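PDB 7DRQ: Uly1 from Catenovulum maritimum, which degrades the algal polysaccharide ulvan as a polysaccharide lyase of family 24 and binds calcium ions. Local coordinates for residues H360-T365 with S400-A405. Residues are numbered along the deposited sequence; the frame is centred on the assembly and turned at random.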
ATOM      1  N   HIS A 360      -9.246 -15.477  -4.833  1.00 11.71           N
ATOM      2  CA  HIS A 360      -8.136 -15.486  -5.779  1.00 12.00           C
ATOM      3  C   HIS A 360      -6.880 -14.973  -5.095  1.00  9.73           C
ATOM      4  O   HIS A 360      -6.923 -13.928  -4.441  1.00 12.89           O
ATOM      5  CB  HIS A 360      -8.449 -14.608  -6.998  1.00 11.18           C
ATOM      6  CG  HIS A 360      -9.556 -15.141  -7.844  1.00  9.22           C
ATOM      7  ND1 HIS A 360      -9.333 -15.975  -8.917  1.00  9.20           N
ATOM      8  CD2 HIS A 360     -10.897 -14.985  -7.760  1.00 11.02           C
ATOM      9  CE1 HIS A 360     -10.489 -16.317  -9.455  1.00 10.50           C
ATOM     10  NE2 HIS A 360     -11.453 -15.716  -8.781  1.00 11.70           N
ATOM     11  N   LEU A 361      -5.766 -15.694  -5.257  1.00 11.81           N
ATOM     12  CA  LEU A 361      -4.460 -15.263  -4.765  1.00  9.45           C
ATOM     13  C   LEU A 361      -3.393 -15.541  -5.811  1.00 12.49           C
ATOM     14  O   LEU A 361      -3.407 -16.590  -6.461  1.00 11.66           O
ATOM     15  CB  LEU A 361      -4.051 -15.977  -3.469  1.00  8.54           C
ATOM     16  CG  LEU A 361      -5.121 -16.041  -2.374  1.00 11.83           C
ATOM     17  CD1 LEU A 361      -5.879 -17.374  -2.405  1.00 11.34           C
ATOM     18  CD2 LEU A 361      -4.481 -15.814  -1.016  1.00 11.84           C
ATOM     19  N   ILE A 362      -2.443 -14.617  -5.940  1.00 10.88           N
ATOM     20  CA  ILE A 362      -1.357 -14.766  -6.898  1.00 10.77           C
ATOM     21  C   ILE A 362      -0.027 -14.584  -6.175  1.00 10.19           C
ATOM     22  O   ILE A 362       0.054 -13.955  -5.118  1.00 10.09           O
ATOM     23  CB  ILE A 362      -1.472 -13.775  -8.073  1.00 11.95           C
ATOM     24  CG1 ILE A 362      -1.405 -12.333  -7.578  1.00 12.62           C
ATOM     25  CG2 ILE A 362      -2.763 -14.025  -8.847  1.00 13.69           C
ATOM     26  CD1 ILE A 362      -1.255 -11.324  -8.707  1.00 10.26           C
ATOM     27  N   GLY A 363       1.019 -15.154  -6.767  1.00 11.59           N
ATOM     28  CA  GLY A 363       2.349 -15.071  -6.194  1.00 11.32           C
ATOM     29  C   GLY A 363       3.406 -15.206  -7.270  1.00 12.69           C
ATOM     30  O   GLY A 363       3.148 -15.707  -8.369  1.00 10.65           O
ATOM     31  N   GLN A 364       4.606 -14.746  -6.934  1.00  9.89           N
ATOM     32  CA  GLN A 364       5.794 -14.974  -7.748  1.00 11.76           C
ATOM     33  C   GLN A 364       6.808 -15.724  -6.897  1.00 12.91           C
ATOM     34  O   GLN A 364       7.214 -15.242  -5.834  1.00 11.03           O
ATOM     35  CB  GLN A 364       6.403 -13.677  -8.269  1.00 13.00           C
ATOM     36  CG  GLN A 364       7.561 -13.954  -9.224  1.00 16.52           C
ATOM     37  CD  GLN A 364       8.260 -12.705  -9.708  1.00 18.38           C
ATOM     38  OE1 GLN A 364       7.708 -11.602  -9.647  1.00 17.97           O
ATOM     39  NE2 GLN A 364       9.482 -12.873 -10.212  1.00 17.62           N
ATOM     40  N   THR A 365       7.211 -16.897  -7.363  1.00 10.03           N
ATOM     41  CA  THR A 365       8.126 -17.765  -6.631  1.00 12.82           C
ATOM     42  C   THR A 365       9.344 -18.003  -7.512  1.00 13.01           C
ATOM     43  O   THR A 365       9.224 -18.611  -8.580  1.00 12.82           O
ATOM     44  CB  THR A 365       7.437 -19.083  -6.272  1.00 10.53           C
ATOM     45  OG1 THR A 365       6.273 -18.801  -5.481  1.00 11.53           O
ATOM     46  CG2 THR A 365       8.388 -20.016  -5.474  1.00 10.53           C
ATOM     47  N   SER A 400       1.473  -8.850 -11.121  1.00 13.01           N
ATOM     48  CA  SER A 400       1.824  -8.681  -9.712  1.00 18.24           C
ATOM     49  C   SER A 400       0.657  -8.263  -8.830  1.00 17.58           C
ATOM     50  O   SER A 400       0.797  -8.282  -7.601  1.00 16.14           O
ATOM     51  CB  SER A 400       2.956  -7.652  -9.572  1.00 19.35           C
ATOM     52  OG  SER A 400       2.509  -6.368  -9.970  1.00 24.70           O
ATOM     53  N   GLN A 401      -0.485  -7.889  -9.410  1.00 12.67           N
ATOM     54  CA  GLN A 401      -1.634  -7.463  -8.626  1.00 15.07           C
ATOM     55  C   GLN A 401      -2.916  -7.973  -9.270  1.00 13.86           C
ATOM     56  O   GLN A 401      -2.963  -8.237 -10.473  1.00 13.45           O
ATOM     57  CB  GLN A 401      -1.649  -5.927  -8.466  1.00 16.88           C
ATOM     58  CG  GLN A 401      -0.688  -5.490  -7.355  1.00 23.85           C
ATOM     59  CD  GLN A 401      -0.702  -4.007  -7.066  1.00 29.38           C
ATOM     60  OE1 GLN A 401      -1.604  -3.496  -6.396  1.00 30.45           O
ATOM     61  NE2 GLN A 401       0.321  -3.307  -7.543  1.00 32.13           N
ATOM     62  N   LEU A 402      -3.951  -8.142  -8.448  1.00 10.88           N
ATOM     63  CA  LEU A 402      -5.276  -8.536  -8.915  1.00 13.28           C
ATOM     64  C   LEU A 402      -6.306  -7.533  -8.421  1.00 14.96           C
ATOM     65  O   LEU A 402      -6.206  -7.023  -7.300  1.00 14.92           O
ATOM     66  CB  LEU A 402      -5.672  -9.939  -8.426  1.00 14.84           C
ATOM     67  CG  LEU A 402      -5.404 -11.212  -9.223  1.00 19.37           C
ATOM     68  CD1 LEU A 402      -6.220 -12.350  -8.591  1.00 13.58           C
ATOM     69  CD2 LEU A 402      -5.724 -11.053 -10.710  1.00 16.33           C
ATOM     70  N   TYR A 403      -7.309  -7.268  -9.251  1.00 11.68           N
ATOM     71  CA  TYR A 403      -8.391  -6.354  -8.930  1.00 11.47           C
ATOM     72  C   TYR A 403      -9.727  -7.043  -9.194  1.00 14.03           C
ATOM     73  O   TYR A 403      -9.789  -8.108  -9.819  1.00 10.66           O
ATOM     74  CB  TYR A 403      -8.260  -5.066  -9.758  1.00 10.31           C
ATOM     75  CG  TYR A 403      -6.882  -4.478  -9.638  1.00 10.07           C
ATOM     76  CD1 TYR A 403      -6.542  -3.695  -8.539  1.00 12.87           C
ATOM     77  CD2 TYR A 403      -5.903  -4.728 -10.597  1.00 11.42           C
ATOM     78  CE1 TYR A 403      -5.281  -3.164  -8.409  1.00 14.03           C
ATOM     79  CE2 TYR A 403      -4.636  -4.195 -10.471  1.00 12.52           C
ATOM     80  CZ  TYR A 403      -4.332  -3.419  -9.372  1.00 14.15           C
ATOM     81  OH  TYR A 403      -3.075  -2.871  -9.238  1.00 13.64           O
ATOM     82  N   THR A 404     -10.814  -6.426  -8.726  1.00 14.22           N
ATOM     83  CA  THR A 404     -12.118  -7.032  -8.957  1.00 13.01           C
ATOM     84  C   THR A 404     -13.190  -5.965  -9.086  1.00 12.28           C
ATOM     85  O   THR A 404     -13.110  -4.891  -8.481  1.00 13.54           O
ATOM     86  CB  THR A 404     -12.494  -8.038  -7.848  1.00 10.43           C
ATOM     87  OG1 THR A 404     -13.614  -8.826  -8.280  1.00 11.41           O
ATOM     88  CG2 THR A 404     -12.841  -7.331  -6.515  1.00 12.57           C
ATOM     89  N   ALA A 405     -14.185  -6.272  -9.913  1.00 10.93           N
ATOM     90  CA  ALA A 405     -15.377  -5.452 -10.046  1.00  8.65           C
ATOM     91  C   ALA A 405     -16.441  -6.322 -10.682  1.00 14.60           C
ATOM     92  O   ALA A 405     -16.138  -7.122 -11.572  1.00 13.95           O
ATOM     93  CB  ALA A 405     -15.135  -4.187 -10.888  1.00 12.99           C
TER
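His360 and Ile362 lie on strand 359-369, which is extended throughout 360-365, while Leu402 lies in the loop that leads into strand 403-405. The two segments run in opposite directions, as the order of contacts indicates, Ile362 meeting Ser400 and Gln401, and His360 meeting Leu402. No hydrogen bond joins them, and the CA atoms of Ile362 and Leu402 stand 7.6 Å apart, so the contact is made by side chains, one of them against the opposite main chain, and not by strand pairing. The backbone bonds of 360-365 go elsewhere, His360 pairing with Thr352 and Leu361 with Thr381.

Leu402 reaches between His360 and Ile362. Its CD1 lies 3.6 Å from CB of His360 and approaches that imidazole obliquely; the same methyl is 3.8 Å from CG2 of Ile362. Since the sheet containing 359-369 and the one beginning at 403-405 follow each other in sequence, this contact joins successive antiparallel sheets, as between neighbouring blades of a beta-propeller, the fold expected for a protein with BNR repeats.

Ile362 divides its two branches between two targets. With chi1 at 61°, CG1 sits between the backbone N and the carbonyl carbon, and the extended chi2 of 169° carries CD1 on to the main chain, 3.6 Å from C of Ser400 and also 3.6 Å from N of Gln401. Cut back to an alanine, Ile362 would probably leave a gap against the Ser400-Gln401 peptide and deprive the Leu402 methyl of its CG2 neighbour. Phe396 also touches Ile362, while Ile411 packs on Leu402 from strand 408-415. On His360, both ring nitrogens are engaged outside the contact, ND1 with NE2 of His380 and NE2 with the backbone N of Gly427, which probably holds the ring in its rotation, while CB of the residue meets Leu402.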